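PDB 3QVE: HMG box-containing protein 1 from Homo sapiens, which represses transcription by binding the promoters of target genes, regulating the cell cycle and the Wnt pathway; this chain is its AXH domain. Local coordinates for residues A[7-12]-A[32-37]; A[16-21]-A[87-92]. One frame throughout, in Å; residues are numbered along the deposited sequence.

Contact 1 (A[7-12]-A[32-37])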
loop_
_atom_site.group_PDB
_atom_site.type_symbol
_atom_site.label_atom_id
_atom_site.label_comp_id
_atom_site.label_asym_id
_atom_site.label_seq_id
_atom_site.Cartn_x
_atom_site.Cartn_y
_atom_site.Cartn_z
ATOM N N THR A 7 -2.015 4.049 9.864
ATOM C CA THR A 7 -2.367 3.084 8.844
ATOM C C THR A 7 -3.628 2.350 9.244
ATOM O O THR A 7 -3.905 2.198 10.428
ATOM C CB THR A 7 -1.236 2.088 8.663
ATOM O OG1 THR A 7 -0.872 1.566 9.945
ATOM C CG2 THR A 7 -0.017 2.775 8.034
ATOM N N VAL A 8 -4.395 1.897 8.262
ATOM C CA VAL A 8 -5.611 1.137 8.540
ATOM C C VAL A 8 -5.336 -0.364 8.527
ATOM O O VAL A 8 -5.773 -1.083 9.398
ATOM C CB VAL A 8 -6.708 1.474 7.505
ATOM C CG1 VAL A 8 -7.991 0.598 7.770
ATOM C CG2 VAL A 8 -7.057 2.936 7.622
ATOM N N TRP A 9 -4.620 -0.833 7.519
ATOM C CA TRP A 9 -4.291 -2.252 7.363
ATOM C C TRP A 9 -2.984 -2.334 6.572
ATOM O O TRP A 9 -2.842 -1.651 5.547
ATOM C CB TRP A 9 -5.398 -3.021 6.605
ATOM C CG TRP A 9 -4.955 -4.385 6.329
ATOM C CD1 TRP A 9 -4.917 -5.436 7.238
ATOM C CD2 TRP A 9 -4.400 -4.897 5.105
ATOM N NE1 TRP A 9 -4.390 -6.537 6.640
ATOM C CE2 TRP A 9 -4.041 -6.242 5.349
ATOM C CE3 TRP A 9 -4.185 -4.359 3.839
ATOM C CZ2 TRP A 9 -3.513 -7.057 4.367
ATOM C CZ3 TRP A 9 -3.634 -5.180 2.847
ATOM C CH2 TRP A 9 -3.306 -6.506 3.122
ATOM N N HIS A 10 -2.036 -3.133 7.057
ATOM C CA HIS A 10 -0.696 -3.222 6.469
ATOM C C HIS A 10 -0.132 -1.795 6.432
ATOM O O HIS A 10 -0.320 -1.063 7.395
ATOM C CB HIS A 10 -0.749 -3.872 5.092
ATOM C CG HIS A 10 0.565 -4.366 4.575
ATOM N ND1 HIS A 10 1.527 -3.540 4.007
ATOM C CD2 HIS A 10 1.060 -5.627 4.498
ATOM C CE1 HIS A 10 2.545 -4.277 3.615
ATOM N NE2 HIS A 10 2.284 -5.543 3.894
ATOM N N CYS A 11 0.504 -1.367 5.338
ATOM C CA CYS A 11 1.037 0.007 5.244
ATOM C C CYS A 11 0.017 1.020 4.700
ATOM O O CYS A 11 0.354 2.164 4.461
ATOM C CB CYS A 11 2.242 0.019 4.302
ATOM S SG CYS A 11 1.881 -0.311 2.576
ATOM N N PHE A 12 -1.224 0.603 4.483
ATOM C CA PHE A 12 -2.220 1.400 3.754
ATOM C C PHE A 12 -3.026 2.390 4.593
ATOM O O PHE A 12 -3.571 2.062 5.656
ATOM C CB PHE A 12 -3.117 0.479 2.913
ATOM C CG PHE A 12 -2.326 -0.289 1.902
ATOM C CD1 PHE A 12 -1.769 0.363 0.811
ATOM C CD2 PHE A 12 -2.110 -1.635 2.051
ATOM C CE1 PHE A 12 -1.018 -0.305 -0.072
ATOM C CE2 PHE A 12 -1.401 -2.341 1.140
ATOM C CZ PHE A 12 -0.819 -1.689 0.087
ATOM N N GLU A 32 -10.956 0.367 5.229
ATOM C CA GLU A 32 -11.552 0.352 6.546
ATOM C C GLU A 32 -12.649 -0.730 6.661
ATOM O O GLU A 32 -12.793 -1.381 7.713
ATOM C CB GLU A 32 -12.137 1.693 6.912
ATOM C CG GLU A 32 -11.127 2.766 7.310
ATOM C CD GLU A 32 -11.830 4.088 7.483
ATOM O OE1 GLU A 32 -12.396 4.288 8.579
ATOM O OE2 GLU A 32 -11.849 4.902 6.524
ATOM N N ASP A 33 -13.421 -0.904 5.591
ATOM C CA ASP A 33 -14.470 -1.955 5.563
ATOM C C ASP A 33 -13.773 -3.320 5.663
ATOM O O ASP A 33 -14.167 -4.178 6.442
ATOM C CB ASP A 33 -15.297 -1.842 4.284
ATOM C CG ASP A 33 -16.233 -0.623 4.271
ATOM O OD1 ASP A 33 -16.289 0.110 5.277
ATOM O OD2 ASP A 33 -16.921 -0.399 3.248
ATOM N N PHE A 34 -12.684 -3.490 4.927
ATOM C CA PHE A 34 -11.884 -4.712 4.991
ATOM C C PHE A 34 -11.323 -4.974 6.381
ATOM O O PHE A 34 -11.453 -6.073 6.909
ATOM C CB PHE A 34 -10.745 -4.654 3.959
ATOM C CG PHE A 34 -9.784 -5.809 4.051
ATOM C CD1 PHE A 34 -10.104 -7.029 3.497
ATOM C CD2 PHE A 34 -8.579 -5.677 4.723
ATOM C CE1 PHE A 34 -9.214 -8.116 3.571
ATOM C CE2 PHE A 34 -7.692 -6.737 4.815
ATOM C CZ PHE A 34 -8.009 -7.960 4.229
ATOM N N ALA A 35 -10.713 -3.961 6.989
ATOM C CA ALA A 35 -10.044 -4.132 8.270
ATOM C C ALA A 35 -11.100 -4.461 9.343
ATOM O O ALA A 35 -10.819 -5.218 10.271
ATOM C CB ALA A 35 -9.252 -2.870 8.648
ATOM N N ARG A 36 -12.287 -3.873 9.240
ATOM C CA ARG A 36 -13.358 -4.182 10.192
ATOM C C ARG A 36 -13.827 -5.631 9.993
ATOM O O ARG A 36 -14.000 -6.330 10.972
ATOM C CB ARG A 36 -14.552 -3.230 10.112
ATOM C CG ARG A 36 -15.842 -3.759 10.826
ATOM N N ALA A 37 -13.992 -6.067 8.742
ATOM C CA ALA A 37 -14.398 -7.441 8.421
ATOM C C ALA A 37 -13.370 -8.499 8.870
ATOM O O ALA A 37 -13.766 -9.603 9.245
ATOM C CB ALA A 37 -14.727 -7.589 6.916
#
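Phe34 drives the CE2 corner of its ring into the indole of Trp9, in a T-shaped (edge-to-face) pair. The five-membered ring of Trp9 and the phenyl ring of Phe34 have centroids 5.0 Å apart and planes at 77°. CE2 of Phe34 lies 3.7 Å from CE2 of Trp9 and sits over the middle of the indole, whose opposite face is covered near its rim by CB of His10. Both aromatic groups leave their backbones with CG anti to the N (chi1 173° for Trp9, 174° for Phe34), which carries each ring across to the other segment. The loop that presents Trp9 is folded on itself: a type II' turn runs from Trp9 to Phe12, and Val8 and Trp9 together oppose Phe12 as a classic beta bulge, with Val8 N bonded to Phe12 O at 2.7 Å. Aliphatic contacts complete the interface with helix 31-37. Val8 CG1 touches Ala35 CB and also CA and CG of Glu32, each at 3.8 Å; the Val8 and Glu32 side chains cross at about a right angle. The carboxylate OE2 of Glu32 forms a salt bridge with Lys14. No hydrogen bond joins the two segments.

Contact 2 (A[16-21]-A[87-92]); sequences TRLCFH and GLLTVE. With EDO (1,2-ethanediol), chain F.
Arg17 to Phe20 and Leu89 to Glu92 pair as antiparallel strands, their short axes 4.7 Å apart at closest approach and 162° between directions, with Arg17–Glu92 and Cys19–Thr90 as hydrogen-bonded pairs and Leu18–Val91 and Phe20–Leu89 as non-hydrogen-bonded pairs. A further bond from His21 N to Leu88 O extends the pairing past the strand end. On the face bearing Leu18 and Phe20, CD1 of Leu89 stands 3.8 Å from the Phe20 ring centroid, 5° off the ring normal, a CH-pi contact over the centre. Leu89 CG lies anti to its N (chi1 171°), which swings the branch across toward that ring. The Leu18 and Val91 side chains lie side by side, with CD2 of Leu18 3.7 Å from CG1 of Val91. The other face is more polar. His21 NE2 and Thr90 OG1 share a nearly straight hydrogen bond of 2.7 Å, while CB of Leu88 lies over one imidazole face; together they restrain the ring's rotation. Arg17 and Glu92 lie side by side, pointing the same way, but Arg17 NE stays 4.8 Å from Glu92 OE2 and bonds instead to O1 of an ethanediol, 3.0 Å away at the guanidinium edge. With an alanine in place of Arg17, the Glu92 carboxylate would probably lose a nearby positive charge and the packing of CG and CD against its OE2. Within the antiparallel sheet of the AXH domain, this pair lies between strand 72-80, joined through backbone bonds of Leu89 to Phe79 and Val91 to Leu77, and strand 29-30, bonded from Leu18 to Gln29; Val31 of helix 31-37 touches Leu18.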
loop_
_atom_site.group_PDB
_atom_site.type_symbol
_atom_site.label_atom_id
_atom_site.label_comp_id
_atom_site.label_asym_id
_atom_site.label_seq_id
_atom_site.Cartn_x
_atom_site.Cartn_y
_atom_site.Cartn_z
ATOM N N THR A 16 -7.678 4.128 0.969
ATOM C CA THR A 16 -7.187 3.062 0.088
ATOM C C THR A 16 -8.286 2.027 -0.147
ATOM O O THR A 16 -9.082 1.728 0.753
ATOM C CB THR A 16 -5.912 2.372 0.679
ATOM O OG1 THR A 16 -4.913 3.368 0.973
ATOM C CG2 THR A 16 -5.318 1.343 -0.306
ATOM N N ARG A 17 -8.305 1.476 -1.363
ATOM C CA ARG A 17 -9.219 0.408 -1.758
ATOM C C ARG A 17 -8.356 -0.769 -2.173
ATOM O O ARG A 17 -7.310 -0.590 -2.830
ATOM C CB ARG A 17 -10.150 0.875 -2.919
ATOM C CG ARG A 17 -11.026 2.063 -2.540
ATOM C CD ARG A 17 -11.994 2.551 -3.619
ATOM N NE ARG A 17 -12.948 1.512 -3.975
ATOM C CZ ARG A 17 -13.918 1.083 -3.177
ATOM N NH1 ARG A 17 -14.064 1.576 -1.950
ATOM N NH2 ARG A 17 -14.743 0.152 -3.612
ATOM N N LEU A 18 -8.802 -1.964 -1.797
ATOM C CA LEU A 18 -8.041 -3.195 -1.962
ATOM C C LEU A 18 -8.756 -4.144 -2.916
ATOM O O LEU A 18 -9.981 -4.250 -2.889
ATOM C CB LEU A 18 -7.959 -3.924 -0.631
ATOM C CG LEU A 18 -7.330 -3.103 0.500
ATOM C CD1 LEU A 18 -7.336 -3.967 1.738
ATOM C CD2 LEU A 18 -5.912 -2.573 0.125
ATOM N N CYS A 19 -7.988 -4.865 -3.721
ATOM C CA CYS A 19 -8.544 -5.918 -4.574
ATOM C C CYS A 19 -7.585 -7.091 -4.610
ATOM O O CYS A 19 -6.610 -7.088 -5.325
ATOM C CB CYS A 19 -8.820 -5.371 -5.966
ATOM S SG CYS A 19 -9.710 -6.614 -6.991
ATOM N N PHE A 20 -7.862 -8.091 -3.773
ATOM C CA PHE A 20 -7.058 -9.280 -3.683
ATOM C C PHE A 20 -7.315 -10.159 -4.906
ATOM O O PHE A 20 -8.456 -10.354 -5.309
ATOM C CB PHE A 20 -7.404 -10.045 -2.406
ATOM C CG PHE A 20 -6.904 -9.397 -1.177
ATOM C CD1 PHE A 20 -5.615 -9.670 -0.729
ATOM C CD2 PHE A 20 -7.668 -8.479 -0.484
ATOM C CE1 PHE A 20 -5.121 -9.062 0.389
ATOM C CE2 PHE A 20 -7.170 -7.863 0.634
ATOM C CZ PHE A 20 -5.900 -8.167 1.087
ATOM N N HIS A 21 -6.264 -10.648 -5.534
ATOM C CA HIS A 21 -6.453 -11.470 -6.722
ATOM C C HIS A 21 -6.876 -12.901 -6.360
ATOM O O HIS A 21 -7.478 -13.583 -7.170
ATOM C CB HIS A 21 -5.163 -11.513 -7.566
ATOM C CG HIS A 21 -4.794 -10.210 -8.209
ATOM N ND1 HIS A 21 -4.095 -10.148 -9.396
ATOM C CD2 HIS A 21 -4.997 -8.924 -7.820
ATOM C CE1 HIS A 21 -3.903 -8.880 -9.726
ATOM N NE2 HIS A 21 -4.444 -8.117 -8.788
ATOM N N GLY A 87 -1.419 -14.855 -3.513
ATOM C CA GLY A 87 -1.871 -14.084 -4.659
ATOM C C GLY A 87 -1.450 -12.623 -4.605
ATOM O O GLY A 87 -1.063 -12.089 -3.535
ATOM N N LEU A 88 -1.535 -11.979 -5.768
ATOM C CA LEU A 88 -1.251 -10.550 -5.893
ATOM C C LEU A 88 -2.330 -9.705 -5.244
ATOM O O LEU A 88 -3.453 -10.177 -4.947
ATOM C CB LEU A 88 -1.097 -10.187 -7.363
ATOM C CG LEU A 88 -0.043 -11.008 -8.143
ATOM C CD1 LEU A 88 0.059 -10.503 -9.592
ATOM C CD2 LEU A 88 1.331 -10.996 -7.443
ATOM N N LEU A 89 -1.990 -8.446 -5.017
ATOM C CA LEU A 89 -2.942 -7.443 -4.498
ATOM C C LEU A 89 -2.864 -6.229 -5.364
ATOM O O LEU A 89 -1.757 -5.726 -5.578
ATOM C CB LEU A 89 -2.547 -7.024 -3.083
ATOM C CG LEU A 89 -3.271 -5.838 -2.410
ATOM C CD1 LEU A 89 -4.730 -6.122 -2.225
ATOM C CD2 LEU A 89 -2.615 -5.503 -1.075
ATOM N N THR A 90 -4.014 -5.729 -5.821
ATOM C CA THR A 90 -4.071 -4.434 -6.502
ATOM C C THR A 90 -4.769 -3.464 -5.556
ATOM O O THR A 90 -5.728 -3.835 -4.879
ATOM C CB THR A 90 -4.798 -4.528 -7.861
ATOM O OG1 THR A 90 -4.079 -5.475 -8.666
ATOM C CG2 THR A 90 -4.810 -3.156 -8.603
ATOM N N VAL A 91 -4.262 -2.238 -5.477
ATOM C CA VAL A 91 -4.850 -1.227 -4.627
ATOM C C VAL A 91 -5.082 0.029 -5.429
ATOM O O VAL A 91 -4.420 0.262 -6.449
ATOM C CB VAL A 91 -3.957 -0.868 -3.374
ATOM C CG1 VAL A 91 -3.516 -2.120 -2.630
ATOM C CG2 VAL A 91 -2.778 -0.044 -3.756
ATOM N N GLU A 92 -6.037 0.829 -4.968
ATOM C CA GLU A 92 -6.180 2.211 -5.391
ATOM C C GLU A 92 -5.793 3.077 -4.210
ATOM O O GLU A 92 -6.274 2.848 -3.108
ATOM C CB GLU A 92 -7.616 2.494 -5.765
ATOM C CG GLU A 92 -7.875 3.855 -6.343
ATOM C CD GLU A 92 -9.316 4.273 -6.172
ATOM O OE1 GLU A 92 -10.074 4.076 -7.152
ATOM O OE2 GLU A 92 -9.690 4.788 -5.078
HETATM C C1 EDO F . -11.574 0.788 -7.930
HETATM O O1 EDO F . -12.496 0.914 -6.838
HETATM C C2 EDO F . -12.239 1.128 -9.262
HETATM O O2 EDO F . -11.445 0.551 -10.302
#

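Overall arrangement
Contacts 1 and 2 have centres about 12 Å apart and share one apolar cluster. Along the chain their segments alternate: 7-12, 16-21, 32-37, then 87-92. The aromatic pair of contact 1 rests on the Leu18 and Phe20 face of contact 2: Phe34 CE1 comes within 3.6 Å of Phe20 CE2, and Trp9 CH2 within 3.7 Å of Phe20 CZ. Leu18 CD1 touches both partners, at 3.7 Å from Phe34 CD2 and 3.8 Å from Trp9 CE3. Loop 7-12 and helix 31-37 therefore meet each other and the sheet at once. The ethanediol at Arg17, probably from the crystallisation liquor, belongs to the opposite face of the sheet.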